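Local coordinates for protein ecdysteroid-phosphate phosphatase (Bombyx mori, PDB 3C7T) that removes phosphate from inactive ecdysteroid 22-phosphates to release active hormone, and also acts as a protein tyrosine phosphatase, at residues 89-94 against 141-146; 63-68 against 100-105. One frame throughout, in Å; residues are numbered along the deposited sequence.

Contact 1: 89-94 against 141-146. With WO4 (tungstate(VI)ion), chain E.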
ATOM      1  N   PRO A  89      -3.134  -0.054 -23.457  1.00 20.28           N
ATOM      2  CA  PRO A  89      -4.570  -0.261 -23.273  1.00 20.66           C
ATOM      3  C   PRO A  89      -4.950  -1.323 -22.214  1.00 20.06           C
ATOM      4  O   PRO A  89      -6.145  -1.483 -21.927  1.00 20.40           O
ATOM      5  CB  PRO A  89      -5.045  -0.665 -24.684  1.00 20.75           C
ATOM      6  CG  PRO A  89      -3.852  -1.297 -25.296  1.00 20.55           C
ATOM      7  CD  PRO A  89      -2.655  -0.588 -24.746  1.00 20.17           C
ATOM      8  N   ALA A  90      -3.958  -2.027 -21.643  1.00 20.19           N
ATOM      9  CA  ALA A  90      -4.192  -2.969 -20.534  1.00 18.97           C
ATOM     10  C   ALA A  90      -4.813  -2.221 -19.368  1.00 19.52           C
ATOM     11  O   ALA A  90      -4.346  -1.115 -19.008  1.00 19.96           O
ATOM     12  CB  ALA A  90      -2.877  -3.635 -20.092  1.00 18.80           C
ATOM     13  N   LEU A  91      -5.825  -2.830 -18.736  1.00 19.35           N
ATOM     14  CA  LEU A  91      -6.533  -2.147 -17.653  1.00 19.36           C
ATOM     15  C   LEU A  91      -5.600  -1.730 -16.533  1.00 19.07           C
ATOM     16  O   LEU A  91      -5.775  -0.638 -15.966  1.00 19.80           O
ATOM     17  CB  LEU A  91      -7.650  -3.002 -17.062  1.00 19.98           C
ATOM     18  CG  LEU A  91      -8.353  -2.384 -15.859  1.00 20.20           C
ATOM     19  CD1 LEU A  91      -9.042  -1.041 -16.230  1.00 19.76           C
ATOM     20  CD2 LEU A  91      -9.318  -3.412 -15.189  1.00 21.03           C
ATOM     21  N   ARG A  92      -4.628  -2.575 -16.208  1.00 18.19           N
ATOM     22  CA  ARG A  92      -3.655  -2.237 -15.141  1.00 18.66           C
ATOM     23  C   ARG A  92      -2.866  -0.955 -15.439  1.00 18.77           C
ATOM     24  O   ARG A  92      -2.507  -0.194 -14.526  1.00 19.15           O
ATOM     25  CB  ARG A  92      -2.714  -3.422 -14.892  1.00 18.89           C
ATOM     26  CG  ARG A  92      -1.918  -3.842 -16.126  1.00 17.64           C
ATOM     27  CD  ARG A  92      -1.145  -5.119 -15.837  1.00 16.52           C
ATOM     28  NE  ARG A  92      -0.434  -5.737 -16.959  1.00 19.73           N
ATOM     29  CZ  ARG A  92      -0.976  -6.570 -17.862  1.00 19.59           C
ATOM     30  NH1 ARG A  92      -2.290  -6.845 -17.865  1.00 19.81           N
ATOM     31  NH2 ARG A  92      -0.199  -7.101 -18.803  1.00 19.04           N
ATOM     32  N   CYS A  93      -2.605  -0.713 -16.715  1.00 18.73           N
ATOM     33  CA  CYS A  93      -1.837   0.468 -17.128  1.00 18.89           C
ATOM     34  C   CYS A  93      -2.697   1.732 -17.084  1.00 19.14           C
ATOM     35  O   CYS A  93      -2.259   2.793 -16.603  1.00 18.40           O
ATOM     36  CB  CYS A  93      -1.213   0.260 -18.512  1.00 19.00           C
ATOM     37  SG  CYS A  93      -0.228  -1.258 -18.625  1.00 22.40           S
ATOM     38  N   VAL A  94      -3.921   1.635 -17.594  1.00 19.43           N
ATOM     39  CA  VAL A  94      -4.848   2.775 -17.506  1.00 19.96           C
ATOM     40  C   VAL A  94      -5.158   3.128 -16.035  1.00 19.63           C
ATOM     41  O   VAL A  94      -5.196   4.307 -15.654  1.00 19.18           O
ATOM     42  CB  VAL A  94      -6.147   2.532 -18.298  1.00 19.94           C
ATOM     43  CG1 VAL A  94      -6.996   3.809 -18.282  1.00 21.49           C
ATOM     44  CG2 VAL A  94      -5.811   2.146 -19.758  1.00 19.16           C
ATOM     45  N   ALA A 141     -16.065   3.853 -15.836  1.00 31.39           N
ATOM     46  CA  ALA A 141     -15.371   3.327 -14.656  1.00 31.23           C
ATOM     47  C   ALA A 141     -14.758   4.442 -13.801  1.00 31.17           C
ATOM     48  O   ALA A 141     -14.278   4.179 -12.692  1.00 31.65           O
ATOM     49  CB  ALA A 141     -14.303   2.336 -15.070  1.00 30.81           C
ATOM     50  N   GLY A 142     -14.761   5.670 -14.318  1.00 30.45           N
ATOM     51  CA  GLY A 142     -14.218   6.824 -13.587  1.00 30.39           C
ATOM     52  C   GLY A 142     -12.767   7.150 -13.884  1.00 30.23           C
ATOM     53  O   GLY A 142     -12.107   7.848 -13.111  1.00 30.79           O
ATOM     54  N   LEU A 143     -12.258   6.628 -14.995  1.00 29.21           N
ATOM     55  CA  LEU A 143     -10.889   6.906 -15.435  1.00 28.30           C
ATOM     56  C   LEU A 143     -10.898   8.090 -16.398  1.00 27.88           C
ATOM     57  O   LEU A 143     -11.712   8.137 -17.330  1.00 28.64           O
ATOM     58  CB  LEU A 143     -10.265   5.661 -16.100  1.00 28.13           C
ATOM     59  CG  LEU A 143     -10.269   4.411 -15.216  1.00 27.85           C
ATOM     60  CD1 LEU A 143      -9.729   3.203 -15.972  1.00 26.77           C
ATOM     61  CD2 LEU A 143      -9.475   4.624 -13.912  1.00 28.76           C
ATOM     62  N   ASN A 144     -10.006   9.049 -16.174  1.00 26.19           N
ATOM     63  CA  ASN A 144      -9.984  10.274 -16.985  1.00 25.75           C
ATOM     64  C   ASN A 144      -9.361  10.098 -18.376  1.00 25.11           C
ATOM     65  O   ASN A 144      -8.348  10.699 -18.703  1.00 24.93           O
ATOM     66  CB  ASN A 144      -9.299  11.401 -16.214  1.00 25.26           C
ATOM     67  CG  ASN A 144      -9.665  12.772 -16.742  1.00 26.68           C
ATOM     68  OD1 ASN A 144     -10.746  12.957 -17.306  1.00 28.25           O
ATOM     69  ND2 ASN A 144      -8.775  13.746 -16.548  1.00 26.93           N
ATOM     70  N   VAL A 145      -9.995   9.277 -19.198  1.00 25.14           N
ATOM     71  CA  VAL A 145      -9.457   8.889 -20.490  1.00 25.87           C
ATOM     72  C   VAL A 145      -9.845   9.925 -21.568  1.00 27.22           C
ATOM     73  O   VAL A 145     -10.962  10.454 -21.557  1.00 27.23           O
ATOM     74  CB  VAL A 145      -9.953   7.465 -20.884  1.00 26.24           C
ATOM     75  CG1 VAL A 145      -9.722   7.178 -22.360  1.00 25.75           C
ATOM     76  CG2 VAL A 145      -9.276   6.398 -20.015  1.00 25.48           C
ATOM     77  N   ASP A 146      -8.913  10.209 -22.473  1.00 27.83           N
ATOM     78  CA  ASP A 146      -9.163  11.119 -23.591  1.00 29.43           C
ATOM     79  C   ASP A 146     -10.056  10.453 -24.651  1.00 30.05           C
ATOM     80  O   ASP A 146      -9.620   9.543 -25.351  1.00 30.04           O
ATOM     81  CB  ASP A 146      -7.822  11.544 -24.213  1.00 29.16           C
ATOM     82  CG  ASP A 146      -7.944  12.759 -25.121  1.00 31.84           C
ATOM     83  OD1 ASP A 146      -9.075  13.111 -25.538  1.00 32.83           O
ATOM     84  OD2 ASP A 146      -6.887  13.360 -25.412  1.00 34.23           O
TER
HETATM   85  W   WO4 E   1       3.668  -6.428 -16.669  1.00 20.56           W
HETATM   86  O1  WO4 E   1       5.153  -5.194 -16.571  1.00 20.07           O
HETATM   87  O2  WO4 E   1       4.537  -7.831 -17.776  1.00 18.66           O
HETATM   88  O3  WO4 E   1       3.115  -7.481 -15.080  1.00 13.35           O
HETATM   89  O4  WO4 E   1       2.143  -5.907 -17.793  1.00 18.26           O

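Contact 2: 63-68 against 100-105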
ATOM      1  N   LEU A  63      -3.335  -1.734  -3.358  1.00 15.18           N
ATOM      2  CA  LEU A  63      -1.943  -1.342  -3.199  1.00 15.71           C
ATOM      3  C   LEU A  63      -1.414  -0.817  -4.536  1.00 14.71           C
ATOM      4  O   LEU A  63      -0.644   0.124  -4.574  1.00 14.69           O
ATOM      5  CB  LEU A  63      -1.097  -2.528  -2.752  1.00 15.81           C
ATOM      6  CG  LEU A  63       0.396  -2.246  -2.613  1.00 16.61           C
ATOM      7  CD1 LEU A  63       0.668  -0.908  -1.882  1.00 17.81           C
ATOM      8  CD2 LEU A  63       1.090  -3.417  -1.953  1.00 17.29           C
ATOM      9  N   GLY A  64      -1.803  -1.454  -5.636  1.00 15.62           N
ATOM     10  CA  GLY A  64      -1.328  -1.020  -6.967  1.00 15.91           C
ATOM     11  C   GLY A  64      -1.720   0.411  -7.300  1.00 16.71           C
ATOM     12  O   GLY A  64      -0.913   1.180  -7.811  1.00 16.30           O
ATOM     13  N   TRP A  65      -2.972   0.772  -7.025  1.00 17.94           N
ATOM     14  CA  TRP A  65      -3.400   2.177  -7.083  1.00 17.53           C
ATOM     15  C   TRP A  65      -2.545   3.073  -6.190  1.00 17.58           C
ATOM     16  O   TRP A  65      -2.118   4.135  -6.624  1.00 16.74           O
ATOM     17  CB  TRP A  65      -4.850   2.298  -6.647  1.00 19.75           C
ATOM     18  CG  TRP A  65      -5.799   1.966  -7.724  1.00 20.45           C
ATOM     19  CD1 TRP A  65      -6.240   0.718  -8.076  1.00 22.88           C
ATOM     20  CD2 TRP A  65      -6.455   2.893  -8.596  1.00 22.61           C
ATOM     21  NE1 TRP A  65      -7.151   0.821  -9.125  1.00 22.45           N
ATOM     22  CE2 TRP A  65      -7.297   2.143  -9.449  1.00 22.50           C
ATOM     23  CE3 TRP A  65      -6.431   4.303  -8.721  1.00 21.93           C
ATOM     24  CZ2 TRP A  65      -8.100   2.748 -10.442  1.00 22.04           C
ATOM     25  CZ3 TRP A  65      -7.235   4.904  -9.700  1.00 22.71           C
ATOM     26  CH2 TRP A  65      -8.061   4.122 -10.538  1.00 22.78           C
ATOM     27  N   PHE A  66      -2.300   2.634  -4.957  1.00 15.75           N
ATOM     28  CA  PHE A  66      -1.519   3.426  -3.977  1.00 16.48           C
ATOM     29  C   PHE A  66      -0.071   3.641  -4.417  1.00 16.03           C
ATOM     30  O   PHE A  66       0.480   4.736  -4.310  1.00 16.25           O
ATOM     31  CB  PHE A  66      -1.566   2.706  -2.628  1.00 16.76           C
ATOM     32  CG  PHE A  66      -0.934   3.465  -1.510  1.00 18.45           C
ATOM     33  CD1 PHE A  66      -1.478   4.661  -1.057  1.00 21.86           C
ATOM     34  CD2 PHE A  66       0.207   2.968  -0.891  1.00 19.26           C
ATOM     35  CE1 PHE A  66      -0.873   5.363   0.016  1.00 21.04           C
ATOM     36  CE2 PHE A  66       0.815   3.657   0.187  1.00 20.63           C
ATOM     37  CZ  PHE A  66       0.270   4.864   0.623  1.00 22.42           C
ATOM     38  N   GLN A  67       0.552   2.590  -4.955  1.00 16.01           N
ATOM     39  CA  GLN A  67       1.892   2.718  -5.562  1.00 15.16           C
ATOM     40  C   GLN A  67       1.940   3.775  -6.651  1.00 15.63           C
ATOM     41  O   GLN A  67       2.871   4.591  -6.686  1.00 15.86           O
ATOM     42  CB  GLN A  67       2.337   1.362  -6.148  1.00 14.96           C
ATOM     43  CG  GLN A  67       2.555   0.304  -5.061  1.00 15.77           C
ATOM     44  CD  GLN A  67       2.772  -1.130  -5.605  1.00 17.56           C
ATOM     45  OE1 GLN A  67       2.307  -1.474  -6.709  1.00 16.13           O
ATOM     46  NE2 GLN A  67       3.429  -2.002  -4.792  1.00 18.28           N
ATOM     47  N   ALA A  68       0.933   3.781  -7.520  1.00 15.66           N
ATOM     48  CA  ALA A  68       0.888   4.777  -8.627  1.00 16.32           C
ATOM     49  C   ALA A  68       0.695   6.178  -8.046  1.00 16.16           C
ATOM     50  O   ALA A  68       1.301   7.149  -8.495  1.00 16.69           O
ATOM     51  CB  ALA A  68      -0.235   4.422  -9.585  1.00 15.08           C
ATOM     52  N   PHE A 100      -1.662   7.681 -10.828  1.00 16.03           N
ATOM     53  CA  PHE A 100      -0.565   8.631 -10.969  1.00 17.06           C
ATOM     54  C   PHE A 100      -1.119  10.076 -10.998  1.00 17.91           C
ATOM     55  O   PHE A 100      -0.663  10.976 -10.262  1.00 17.35           O
ATOM     56  CB  PHE A 100       0.231   8.310 -12.249  1.00 17.17           C
ATOM     57  CG  PHE A 100       1.259   9.337 -12.586  1.00 17.43           C
ATOM     58  CD1 PHE A 100       2.485   9.359 -11.918  1.00 20.06           C
ATOM     59  CD2 PHE A 100       1.027  10.272 -13.604  1.00 19.91           C
ATOM     60  CE1 PHE A 100       3.440  10.311 -12.218  1.00 22.30           C
ATOM     61  CE2 PHE A 100       1.990  11.222 -13.917  1.00 19.62           C
ATOM     62  CZ  PHE A 100       3.200  11.234 -13.218  1.00 18.66           C
ATOM     63  N   LEU A 101      -2.115  10.288 -11.855  1.00 18.22           N
ATOM     64  CA  LEU A 101      -2.752  11.612 -11.976  1.00 18.66           C
ATOM     65  C   LEU A 101      -3.436  12.060 -10.698  1.00 19.57           C
ATOM     66  O   LEU A 101      -3.462  13.261 -10.388  1.00 19.75           O
ATOM     67  CB  LEU A 101      -3.736  11.632 -13.175  1.00 18.59           C
ATOM     68  CG  LEU A 101      -3.099  11.530 -14.558  1.00 19.13           C
ATOM     69  CD1 LEU A 101      -4.174  11.357 -15.644  1.00 22.96           C
ATOM     70  CD2 LEU A 101      -2.228  12.735 -14.875  1.00 20.90           C
ATOM     71  N   ASP A 102      -3.990  11.111  -9.947  1.00 19.70           N
ATOM     72  CA  ASP A 102      -4.612  11.428  -8.656  1.00 21.44           C
ATOM     73  C   ASP A 102      -3.545  11.936  -7.662  1.00 21.31           C
ATOM     74  O   ASP A 102      -3.759  12.917  -6.950  1.00 21.03           O
ATOM     75  CB  ASP A 102      -5.324  10.212  -8.063  1.00 21.74           C
ATOM     76  CG  ASP A 102      -6.604   9.827  -8.814  1.00 26.37           C
ATOM     77  OD1 ASP A 102      -7.140  10.631  -9.600  1.00 26.62           O
ATOM     78  OD2 ASP A 102      -7.078   8.681  -8.602  1.00 31.29           O
ATOM     79  N   GLY A 103      -2.400  11.257  -7.614  1.00 20.89           N
ATOM     80  CA  GLY A 103      -1.311  11.637  -6.704  1.00 21.10           C
ATOM     81  C   GLY A 103      -0.740  12.993  -7.090  1.00 20.92           C
ATOM     82  O   GLY A 103      -0.439  13.848  -6.217  1.00 21.40           O
ATOM     83  N   LEU A 104      -0.607  13.192  -8.398  1.00 22.03           N
ATOM     84  CA  LEU A 104      -0.130  14.442  -8.996  1.00 22.71           C
ATOM     85  C   LEU A 104      -1.075  15.637  -8.780  1.00 23.02           C
ATOM     86  O   LEU A 104      -0.652  16.792  -8.844  1.00 23.10           O
ATOM     87  CB  LEU A 104       0.114  14.226 -10.498  1.00 23.01           C
ATOM     88  CG  LEU A 104       0.852  15.267 -11.342  1.00 25.07           C
ATOM     89  CD1 LEU A 104       2.234  15.587 -10.751  1.00 28.20           C
ATOM     90  CD2 LEU A 104       0.973  14.818 -12.788  1.00 27.97           C
ATOM     91  N   ARG A 105      -2.339  15.356  -8.489  1.00 22.98           N
ATOM     92  CA  ARG A 105      -3.392  16.372  -8.501  1.00 23.58           C
ATOM     93  C   ARG A 105      -3.387  17.139  -9.821  1.00 24.13           C
ATOM     94  O   ARG A 105      -3.529  18.362  -9.849  1.00 24.40           O
ATOM     95  CB  ARG A 105      -3.267  17.303  -7.289  1.00 23.03           C
ATOM     96  CG  ARG A 105      -3.563  16.596  -5.994  1.00 23.43           C
ATOM     97  CD  ARG A 105      -3.379  17.494  -4.766  1.00 27.23           C
ATOM     98  NE  ARG A 105      -3.540  16.701  -3.542  1.00 27.41           N
ATOM     99  CZ  ARG A 105      -3.577  17.196  -2.301  1.00 29.56           C
ATOM    100  NH1 ARG A 105      -3.446  18.501  -2.071  1.00 29.32           N
ATOM    101  NH2 ARG A 105      -3.729  16.373  -1.272  1.00 31.46           N
TER

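Contact 1: 89-94 against 141-146
Val94 and Leu143 make the closest approach here: CG1 of Val94 lies 3.6 Å from CD1 of Leu143, the two side chains set at a slant to one another. The same Val94 methyl reaches CG2 of Val145 at 3.9 Å, this time with the side chains nearly perpendicular. CG1 can serve both partners because it stands anti to the valine's own backbone N (chi1 -174°), pointing out from the helix at the loop. Leu91, one turn back, adds a looser touch, its CD1 4.3 Å from Leu143 CD1. No hydrogen bond joins the segments; Leu138 of helix 135-140 and Val114 of strand 112-114 close in around these buried methyls.

Arg92 leaves the same helical turn for the active site. Its guanidinium meets the tungstate edge-on, NE at 2.7 Å and NH2 at 2.8 Å both donating to O4, while the CB of Ala90 lies above one face, displaced toward the rim. Two bent bonds to one oxygen, 149° at NE and 140° at NH2, limit how the group turns. His192, Ala193, Lys224, Arg15 and Arg11 hold the tungstate as well, a donor cluster consistent with the phosphate pocket of the histidine phosphatase fold, tungstate standing in for phosphate.

Contact 2: 63-68 against 100-105
Ala68 meets Phe100 where the two helices come nearest, their CA atoms 4.7 Å apart, and most of what holds this place together is backbone. The carbonyl O of Ala68 receives the CA-H of Phe100, with CA to O at 3.4 Å and an angle of 151° at the hydrogen, a weak polar contact rather than a conventional hydrogen bond. Phe100 CB sits further off, 4.1 Å from the same oxygen. The methyl of Ala68 adds to it, its CB 3.8 Å from the backbone N of Phe100. Gly103, the next turn along, presents no side chain at a position where a CB would point at helix 62-77.

Apolar contacts take over beyond that point. The Phe100 chi1 of 172° carries the ring off the 63-68 segment, toward Val71 and Met75, later residues of helix 62-77.

The third kind pairs an aromatic edge with a carboxylate. Asp102 brings OD2 to within 3.9 Å of Trp65 CZ3, close to the plane of the indole, and the two flat groups are only 21° apart. The oxygen therefore faces the rim of the ring and not its pi cloud. Asp102 OD1 has a stronger partner, the side-chain amide NE2 of Gln98 one turn earlier, which would steady the carboxylate beside the indole. Trp65 also packs on Gln98 and on Glu95.

Phe66, on the same helix as Trp65, stacks its ring on Phe66 of the second subunit, so this helix also serves the dimer. No classical hydrogen bond or salt bridge links the two segments. Their chemistry implies a close helix-helix approach at Ala68, accompanied by a CA-H...O contact, with Gly103 adding no side chain on that side of helix 91-104 and the weakly positive rim of the indole probably giving a mildly favourable interaction with the acid.

In the fold
From the N terminus, helix 62-77 supplies the first half of contact 2. The chain then passes through strand 84-87 and enters helix 91-104, whose start belongs to contact 1 and whose end closes contact 2, across 31 intervening residues. It runs on through strand 112-114 and helix 135-140 before the loop at 141-146 closes contact 1 over 46 residues. The two closures therefore cross rather than nest. Helix 91-104 is common to both, tied to helix 62-77 on one hand and to the loop after helix 135-140 on the other. The contacts meet directly where Leu143 CD2 packs 3.7 Å from Trp65 CH2.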